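Cystathionine beta-lyases/cystathionine gamma-synthases (Corynebacterium glutamicum, PDB 5X5H) probably catalyses the pyridoxal 5'-phosphate-dependent condensation of O-succinyl-L-homoserine with L-cysteine into L,L-cystathionine and succinate, a step of methionine biosynthesis. Local coordinates at residues D259-N264 and I367-I372; A183-Q188 and K252-R257. One frame throughout, in Å; residues are numbered along the deposited sequence.

Contact 1. Residues D259-N264 and I367-I372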
ATOM      1  N   ASP A 259      24.628  12.097   3.348  1.00 10.66           N
ATOM      2  CA  ASP A 259      25.697  13.013   2.966  1.00 11.51           C
ATOM      3  C   ASP A 259      25.128  14.438   2.842  1.00 12.01           C
ATOM      4  O   ASP A 259      25.803  15.395   3.267  1.00 12.91           O
ATOM      5  CB  ASP A 259      26.330  12.606   1.703  1.00 13.36           C
ATOM      6  CG  ASP A 259      27.443  11.597   1.959  1.00 16.73           C
ATOM      7  OD1 ASP A 259      28.167  11.710   2.964  1.00 20.41           O
ATOM      8  OD2 ASP A 259      27.685  10.883   1.032  1.00 24.83           O
ATOM      9  N   ARG A 260      23.913  14.631   2.374  1.00 10.19           N
ATOM     10  CA  ARG A 260      23.299  15.935   2.242  1.00 10.96           C
ATOM     11  C   ARG A 260      22.875  16.433   3.623  1.00 12.19           C
ATOM     12  O   ARG A 260      23.043  17.629   3.941  1.00 12.00           O
ATOM     13  CB  ARG A 260      22.155  15.917   1.262  1.00 12.52           C
ATOM     14  CG  ARG A 260      21.552  17.286   0.949  1.00 14.00           C
ATOM     15  CD  ARG A 260      22.496  18.222   0.265  1.00 16.67           C
ATOM     16  NE  ARG A 260      23.102  17.670  -0.995  1.00 22.60           N
ATOM     17  CZ  ARG A 260      22.689  17.781  -2.264  1.00 23.90           C
ATOM     18  NH1 ARG A 260      21.662  18.469  -2.600  1.00 21.55           N
ATOM     19  NH2 ARG A 260      23.362  17.131  -3.239  1.00 31.98           N
ATOM     20  N   HIS A 261      22.311  15.594   4.466  1.00 10.62           N
ATOM     21  CA  HIS A 261      21.947  16.013   5.832  1.00 10.57           C
ATOM     22  C   HIS A 261      23.237  16.562   6.521  1.00 11.52           C
ATOM     23  O   HIS A 261      23.173  17.587   7.228  1.00 11.40           O
ATOM     24  CB  HIS A 261      21.508  14.797   6.661  1.00 10.19           C
ATOM     25  CG  HIS A 261      20.134  14.274   6.419  1.00 10.80           C
ATOM     26  ND1 HIS A 261      19.016  15.008   6.672  1.00 10.73           N
ATOM     27  CD2 HIS A 261      19.724  13.026   5.985  1.00 10.67           C
ATOM     28  CE1 HIS A 261      17.966  14.222   6.383  1.00 12.39           C
ATOM     29  NE2 HIS A 261      18.366  13.036   5.961  1.00 11.67           N
ATOM     30  N   CYS A 262      24.347  15.879   6.403  1.00 10.64           N
ATOM     31  CA  CYS A 262      25.586  16.262   7.116  1.00 11.06           C
ATOM     32  C   CYS A 262      26.148  17.532   6.465  1.00 12.08           C
ATOM     33  O   CYS A 262      26.525  18.457   7.213  1.00 13.22           O
ATOM     34  CB  CYS A 262      26.603  15.176   7.003  1.00 11.99           C
ATOM     35  SG  CYS A 262      26.234  13.716   8.021  1.00 13.77           S
ATOM     36  N   ASP A 263      26.153  17.635   5.145  1.00 11.40           N
ATOM     37  CA  ASP A 263      26.569  18.896   4.473  1.00 12.91           C
ATOM     38  C   ASP A 263      25.758  20.044   5.052  1.00 13.59           C
ATOM     39  O   ASP A 263      26.313  21.138   5.330  1.00 13.69           O
ATOM     40  CB  ASP A 263      26.446  18.831   2.975  1.00 13.77           C
ATOM     41  CG  ASP A 263      27.493  17.919   2.284  1.00 17.49           C
ATOM     42  OD1 ASP A 263      28.451  17.450   2.896  1.00 17.12           O
ATOM     43  OD2 ASP A 263      27.225  17.703   1.046  1.00 24.02           O
ATOM     44  N   ASN A 264      24.472  19.915   5.103  1.00 11.60           N
ATOM     45  CA  ASN A 264      23.582  20.978   5.502  1.00 11.09           C
ATOM     46  C   ASN A 264      23.795  21.274   6.987  1.00 12.47           C
ATOM     47  O   ASN A 264      23.843  22.455   7.364  1.00 13.15           O
ATOM     48  CB  ASN A 264      22.146  20.569   5.259  1.00 11.24           C
ATOM     49  CG  ASN A 264      21.756  20.738   3.785  1.00 12.04           C
ATOM     50  OD1 ASN A 264      22.443  21.300   2.953  1.00 12.83           O
ATOM     51  ND2 ASN A 264      20.478  20.257   3.476  1.00 11.55           N
ATOM     52  N   ILE A 367      17.963  18.559  10.589  1.00 11.84           N
ATOM     53  CA  ILE A 367      18.259  19.247   9.377  1.00 12.34           C
ATOM     54  C   ILE A 367      18.005  18.250   8.240  1.00 12.20           C
ATOM     55  O   ILE A 367      18.665  17.213   8.250  1.00 12.65           O
ATOM     56  CB  ILE A 367      19.679  19.797   9.348  1.00 13.67           C
ATOM     57  CG1 ILE A 367      19.906  20.854  10.480  1.00 17.68           C
ATOM     58  CG2 ILE A 367      20.042  20.383   7.992  1.00 14.61           C
ATOM     59  CD1 ILE A 367      19.151  22.071  10.287  1.00 19.76           C
ATOM     60  N   GLY A 368      17.091  18.618   7.353  1.00 10.97           N
ATOM     61  CA  GLY A 368      16.742  17.770   6.166  1.00 11.58           C
ATOM     62  C   GLY A 368      17.648  17.998   5.011  1.00 13.46           C
ATOM     63  O   GLY A 368      18.771  18.520   5.160  1.00 12.74           O
ATOM     64  N   ILE A 369      17.132  17.651   3.831  1.00 11.45           N
ATOM     65  CA  ILE A 369      17.892  17.708   2.594  1.00 11.77           C
ATOM     66  C   ILE A 369      17.474  18.776   1.681  1.00 12.44           C
ATOM     67  O   ILE A 369      17.835  18.805   0.470  1.00 13.78           O
ATOM     68  CB  ILE A 369      18.063  16.339   1.862  1.00 11.06           C
ATOM     69  CG1 ILE A 369      16.718  15.846   1.342  1.00 10.38           C
ATOM     70  CG2 ILE A 369      18.683  15.321   2.775  1.00 11.94           C
ATOM     71  CD1 ILE A 369      16.837  14.582   0.499  1.00 11.43           C
ATOM     72  N   GLU A 370      16.687  19.746   2.134  1.00 11.89           N
ATOM     73  CA  GLU A 370      16.377  20.941   1.365  1.00 11.12           C
ATOM     74  C   GLU A 370      17.638  21.715   1.014  1.00 11.31           C
ATOM     75  O   GLU A 370      18.687  21.477   1.559  1.00 12.42           O
ATOM     76  CB  GLU A 370      15.361  21.865   2.132  1.00 11.53           C
ATOM     77  CG  GLU A 370      14.032  21.172   2.524  1.00 11.94           C
ATOM     78  CD  GLU A 370      14.010  20.672   3.955  1.00 11.56           C
ATOM     79  OE1 GLU A 370      15.074  20.348   4.533  1.00 12.49           O
ATOM     80  OE2 GLU A 370      12.887  20.484   4.474  1.00 12.65           O
ATOM     81  N   ASP A 371      17.445  22.677   0.111  1.00 11.78           N
ATOM     82  CA  ASP A 371      18.639  23.497  -0.287  1.00 11.94           C
ATOM     83  C   ASP A 371      19.149  24.296   0.918  1.00 13.37           C
ATOM     84  O   ASP A 371      18.322  24.974   1.596  1.00 12.49           O
ATOM     85  CB  ASP A 371      18.266  24.390  -1.467  1.00 13.33           C
ATOM     86  CG  ASP A 371      18.093  23.568  -2.720  1.00 16.33           C
ATOM     87  OD1 ASP A 371      19.109  23.275  -3.352  1.00 20.91           O
ATOM     88  OD2 ASP A 371      16.959  23.184  -2.961  1.00 16.22           O
ATOM     89  N   ILE A 372      20.469  24.312   1.131  1.00 13.03           N
ATOM     90  CA  ILE A 372      21.040  25.060   2.257  1.00 13.21           C
ATOM     91  C   ILE A 372      20.703  26.492   2.241  1.00 14.70           C
ATOM     92  O   ILE A 372      20.513  27.060   3.302  1.00 13.68           O
ATOM     93  CB  ILE A 372      22.567  24.766   2.292  1.00 13.77           C
ATOM     94  CG1 ILE A 372      23.159  25.356   3.625  1.00 15.95           C
ATOM     95  CG2 ILE A 372      23.365  25.206   1.104  1.00 14.82           C
ATOM     96  CD1 ILE A 372      22.588  24.847   4.885  1.00 15.84           C
TER
HETATM   97  O   HOH W   1      20.092  20.023  -0.930  1.00 20.30           O
HETATM   98  O   HOH W   2      21.789  21.894   0.212  1.00 15.22           O

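Contact 2. Residues A183-Q188 and K252-R257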
ATOM      1  N   ALA A 183      23.190   8.213  14.420  1.00 10.98           N
ATOM      2  CA  ALA A 183      24.321   8.171  13.456  1.00 11.85           C
ATOM      3  C   ALA A 183      23.969   7.432  12.183  1.00 11.54           C
ATOM      4  O   ALA A 183      24.412   7.833  11.094  1.00 12.55           O
ATOM      5  CB  ALA A 183      25.481   7.433  14.072  1.00 12.65           C
ATOM      6  N   SER A 184      23.138   6.415  12.320  1.00 11.58           N
ATOM      7  CA  SER A 184      22.825   5.442  11.244  1.00 12.64           C
ATOM      8  C   SER A 184      23.997   4.573  10.988  1.00 12.34           C
ATOM      9  O   SER A 184      25.156   4.945  11.254  1.00 12.26           O
ATOM     10  CB  SER A 184      22.275   6.111   9.990  1.00 13.04           C
ATOM     11  OG  SER A 184      23.339   6.431   9.077  1.00 12.56           O
ATOM     12  N   PRO A 185      23.777   3.469  10.272  1.00 11.83           N
ATOM     13  CA  PRO A 185      24.893   2.645   9.936  1.00 12.41           C
ATOM     14  C   PRO A 185      25.883   3.256   8.954  1.00 11.75           C
ATOM     15  O   PRO A 185      27.035   2.855   8.866  1.00 12.83           O
ATOM     16  CB  PRO A 185      24.253   1.377   9.304  1.00 13.46           C
ATOM     17  CG  PRO A 185      22.830   1.385   9.730  1.00 14.22           C
ATOM     18  CD  PRO A 185      22.493   2.866   9.859  1.00 12.77           C
ATOM     19  N   TYR A 186      25.474   4.295   8.219  1.00 11.00           N
ATOM     20  CA  TYR A 186      26.344   4.986   7.267  1.00 11.43           C
ATOM     21  C   TYR A 186      27.452   5.752   7.968  1.00 12.00           C
ATOM     22  O   TYR A 186      28.547   5.900   7.455  1.00 14.90           O
ATOM     23  CB  TYR A 186      25.533   5.956   6.436  1.00 11.96           C
ATOM     24  CG  TYR A 186      26.328   6.661   5.361  1.00 12.69           C
ATOM     25  CD1 TYR A 186      26.986   5.897   4.395  1.00 14.07           C
ATOM     26  CD2 TYR A 186      26.419   8.017   5.291  1.00 12.89           C
ATOM     27  CE1 TYR A 186      27.691   6.528   3.360  1.00 15.04           C
ATOM     28  CE2 TYR A 186      27.123   8.640   4.302  1.00 14.89           C
ATOM     29  CZ  TYR A 186      27.688   7.883   3.325  1.00 16.26           C
ATOM     30  OH  TYR A 186      28.421   8.565   2.297  1.00 18.12           O
ATOM     31  N   LEU A 187      27.173   6.229   9.196  1.00 12.04           N
ATOM     32  CA  LEU A 187      28.183   7.063   9.934  1.00 13.43           C
ATOM     33  C   LEU A 187      28.891   6.301  10.999  1.00 13.18           C
ATOM     34  O   LEU A 187      30.017   6.710  11.399  1.00 14.37           O
ATOM     35  CB  LEU A 187      27.538   8.315  10.500  1.00 12.27           C
ATOM     36  CG  LEU A 187      26.834   9.211   9.446  1.00 13.70           C
ATOM     37  CD1 LEU A 187      26.313  10.466  10.184  1.00 13.41           C
ATOM     38  CD2 LEU A 187      27.747   9.579   8.314  1.00 15.40           C
ATOM     39  N   GLN A 188      28.338   5.246  11.537  1.00 12.60           N
ATOM     40  CA  GLN A 188      28.938   4.616  12.692  1.00 12.23           C
ATOM     41  C   GLN A 188      28.528   3.150  12.792  1.00 11.33           C
ATOM     42  O   GLN A 188      27.367   2.806  12.488  1.00 12.21           O
ATOM     43  CB  GLN A 188      28.451   5.311  13.950  1.00 12.84           C
ATOM     44  CG  GLN A 188      29.005   4.842  15.310  1.00 13.25           C
ATOM     45  CD  GLN A 188      28.577   5.776  16.457  1.00 12.77           C
ATOM     46  OE1 GLN A 188      29.400   6.624  16.914  1.00 14.30           O
ATOM     47  NE2 GLN A 188      27.344   5.731  16.868  1.00 13.03           N
ATOM     48  N   LYS A 252      17.434   2.494   0.496  1.00 10.55           N
ATOM     49  CA  LYS A 252      18.222   2.523  -0.742  1.00 11.03           C
ATOM     50  C   LYS A 252      18.895   3.850  -1.023  1.00 12.49           C
ATOM     51  O   LYS A 252      19.851   3.928  -1.811  1.00 13.56           O
ATOM     52  CB  LYS A 252      17.356   2.056  -1.923  1.00 12.61           C
ATOM     53  CG  LYS A 252      16.869   0.631  -1.798  1.00 13.07           C
ATOM     54  CD  LYS A 252      16.021   0.226  -3.009  1.00 13.92           C
ATOM     55  CE  LYS A 252      15.556  -1.202  -2.781  1.00 16.82           C
ATOM     56  NZ  LYS A 252      14.761  -1.686  -4.014  1.00 19.97           N
ATOM     57  N   THR A 253      18.413   4.947  -0.418  1.00 10.32           N
ATOM     58  CA  THR A 253      18.999   6.290  -0.577  1.00 10.20           C
ATOM     59  C   THR A 253      19.685   6.803   0.717  1.00 10.87           C
ATOM     60  O   THR A 253      20.012   7.976   0.759  1.00 11.82           O
ATOM     61  CB  THR A 253      17.953   7.322  -1.035  1.00 11.22           C
ATOM     62  OG1 THR A 253      16.819   7.385  -0.152  1.00 10.95           O
ATOM     63  CG2 THR A 253      17.502   6.999  -2.434  1.00 11.66           C
ATOM     64  N   LEU A 254      19.944   5.937   1.685  1.00 11.16           N
ATOM     65  CA  LEU A 254      20.535   6.409   2.950  1.00 10.95           C
ATOM     66  C   LEU A 254      21.844   7.152   2.761  1.00 10.96           C
ATOM     67  O   LEU A 254      21.999   8.258   3.307  1.00 11.17           O
ATOM     68  CB  LEU A 254      20.654   5.278   3.951  1.00 11.22           C
ATOM     69  CG  LEU A 254      21.316   5.674   5.297  1.00 11.46           C
ATOM     70  CD1 LEU A 254      20.538   6.733   6.057  1.00 13.29           C
ATOM     71  CD2 LEU A 254      21.465   4.449   6.182  1.00 12.94           C
ATOM     72  N   ALA A 255      22.746   6.577   1.997  1.00 10.25           N
ATOM     73  CA  ALA A 255      24.038   7.273   1.838  1.00 10.99           C
ATOM     74  C   ALA A 255      23.874   8.604   1.233  1.00 11.48           C
ATOM     75  O   ALA A 255      24.460   9.622   1.665  1.00 11.14           O
ATOM     76  CB  ALA A 255      25.003   6.472   1.010  1.00 13.90           C
ATOM     77  N   VAL A 256      23.118   8.770   0.128  1.00 10.51           N
ATOM     78  CA  VAL A 256      22.964  10.058  -0.551  1.00 10.59           C
ATOM     79  C   VAL A 256      22.191  11.059   0.308  1.00 10.90           C
ATOM     80  O   VAL A 256      22.447  12.243   0.288  1.00 12.25           O
ATOM     81  CB  VAL A 256      22.442  10.003  -2.016  1.00 11.51           C
ATOM     82  CG1 VAL A 256      23.504   9.262  -2.868  1.00 12.78           C
ATOM     83  CG2 VAL A 256      21.084   9.354  -2.097  1.00 11.21           C
ATOM     84  N   ARG A 257      21.193  10.560   1.064  1.00 10.22           N
ATOM     85  CA  ARG A 257      20.505  11.420   1.991  1.00  9.91           C
ATOM     86  C   ARG A 257      21.457  11.889   3.075  1.00 10.66           C
ATOM     87  O   ARG A 257      21.490  13.106   3.336  1.00  9.92           O
ATOM     88  CB  ARG A 257      19.285  10.726   2.583  1.00  9.06           C
ATOM     89  CG  ARG A 257      18.134  10.553   1.577  1.00  9.40           C
ATOM     90  CD  ARG A 257      16.884   9.920   2.207  1.00  9.53           C
ATOM     91  NE  ARG A 257      17.017   8.518   2.566  1.00  9.50           N
ATOM     92  CZ  ARG A 257      17.196   7.985   3.735  1.00  9.62           C
ATOM     93  NH1 ARG A 257      17.328   8.764   4.819  1.00 10.98           N
ATOM     94  NH2 ARG A 257      17.249   6.684   3.899  1.00 10.89           N
TER

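Contact 1. Residues D259-N264 and I367-I372
Arg260, His261 and Asn264 of the long helix 254-273 meet the loop 367-372, which links strand 362-366, a central strand of the C-terminal sheet, to helix 372-384 in this fold type I PLP enzyme. Direct polar contacts run from two helix side chains to three loop carbonyls. Asn264 spends both N-H groups of ND2: one points to Gly368 O at 3.0 Å, nearly straight at 164°, and the other to Glu370 O at 2.9 Å, more bent and tilted from the amide plane. Straddling the loop this way fixes the rotation of the amide. One turn back, His261 ND1 donates to Ile367 O at 2.7 Å, in the carbonyl plane and on a lone pair, so ND1 carries a hydrogen.

Apolar packing centres on Ile369. Its CG2 methyl sits 3.8 Å from the His261 ring centroid and only 6° off the ring normal, a CH-pi contact, while Tyr205 meets the same ring edge-to-face. With CG anti to the backbone N (chi1 -174°), Arg260 lays its aliphatic stem across Ile369, CG reaching CB at 3.7 Å. Ile367 CG2 presses on Asn264 CB, and Ile268 of the same helix also packs against Ile367. Glu370 points away from the helix, its carboxylate bonding to Ser338 and to His16 of the second subunit.

Two waters complete the contact. Water 1 joins Arg260 NH1 to Ile369 O. Water 2 lies 2.9 Å from Asn264 OD1 and accepts the N-H of Ile372, the first residue of helix 372-384, also at 2.9 Å.

Contact 2. Residues A183-Q188 and K252-R257
Tyr186 lies with one ring face against Ala255, whose CA stands 3.9 Å from the ring centroid and 6° off its normal, a CH-pi contact centred on the ring. The Ala255 methyl is nearer the rim, its CB 3.6 Å from Tyr186 CE1. Beside this pair, Leu254 extends its CD2 branch to the turn, where it comes within 4.1 Å of Pro185 CD, the two side chains crossing at about a right angle, and within 4.0 Å of Ser184 OG. No hydrogen bond passes between the segments, so the fit is van der Waals.

Ser184 shapes the side that carries the ring: OG accepts from Tyr186 N at 3.1 Å, which makes an ST turn, and donates to Ala183 O at 2.7 Å. This short turn follows strand 175-179 of the large cofactor-binding sheet and packs here on the start of helix 254-273. From the turn, the anti chi1 of Tyr186 (-176°) swings the ring to the helix, where OH bonds to Asp259 OD2 one turn beyond Ala255; Phe10 meets the ring edge-to-face and also touches Pro185 and Leu254.

Behind Leu254, Arg257 folds back along the helix start. Its NE donates in the guanidinium plane to Thr253 OG1 at 3.0 Å, Leu254 CA lies 3.4 Å above that plane, offset toward its rim, and NH1 bonds to Tyr205 O, next to Lys204, the predicted cofactor-attachment lysine.

In the fold
From the N terminus, the chain leaves strand 175-179 into the turn 183-188, then runs through strands 197-201 and 215-219 and helices 222-235 and 241-251 before contact 2 closes this loop of 63 intervening residues at 252-257. Contact 1 opens just afterwards at 259-264 and closes at 367-372, with 102 residues between, after the C-terminal sheet has been built. The two loops follow in series, neither nesting nor crossing, and share helix 254-273. That helix therefore ties the turn after strand 175-179 of the large sheet to the loop after strand 362-366 of the C-terminal sheet. The centres of the two contacts lie about 13 Å apart, bridged by packing of Cys262 SG on Leu187 CD1 (3.9 Å); both touch the second subunit.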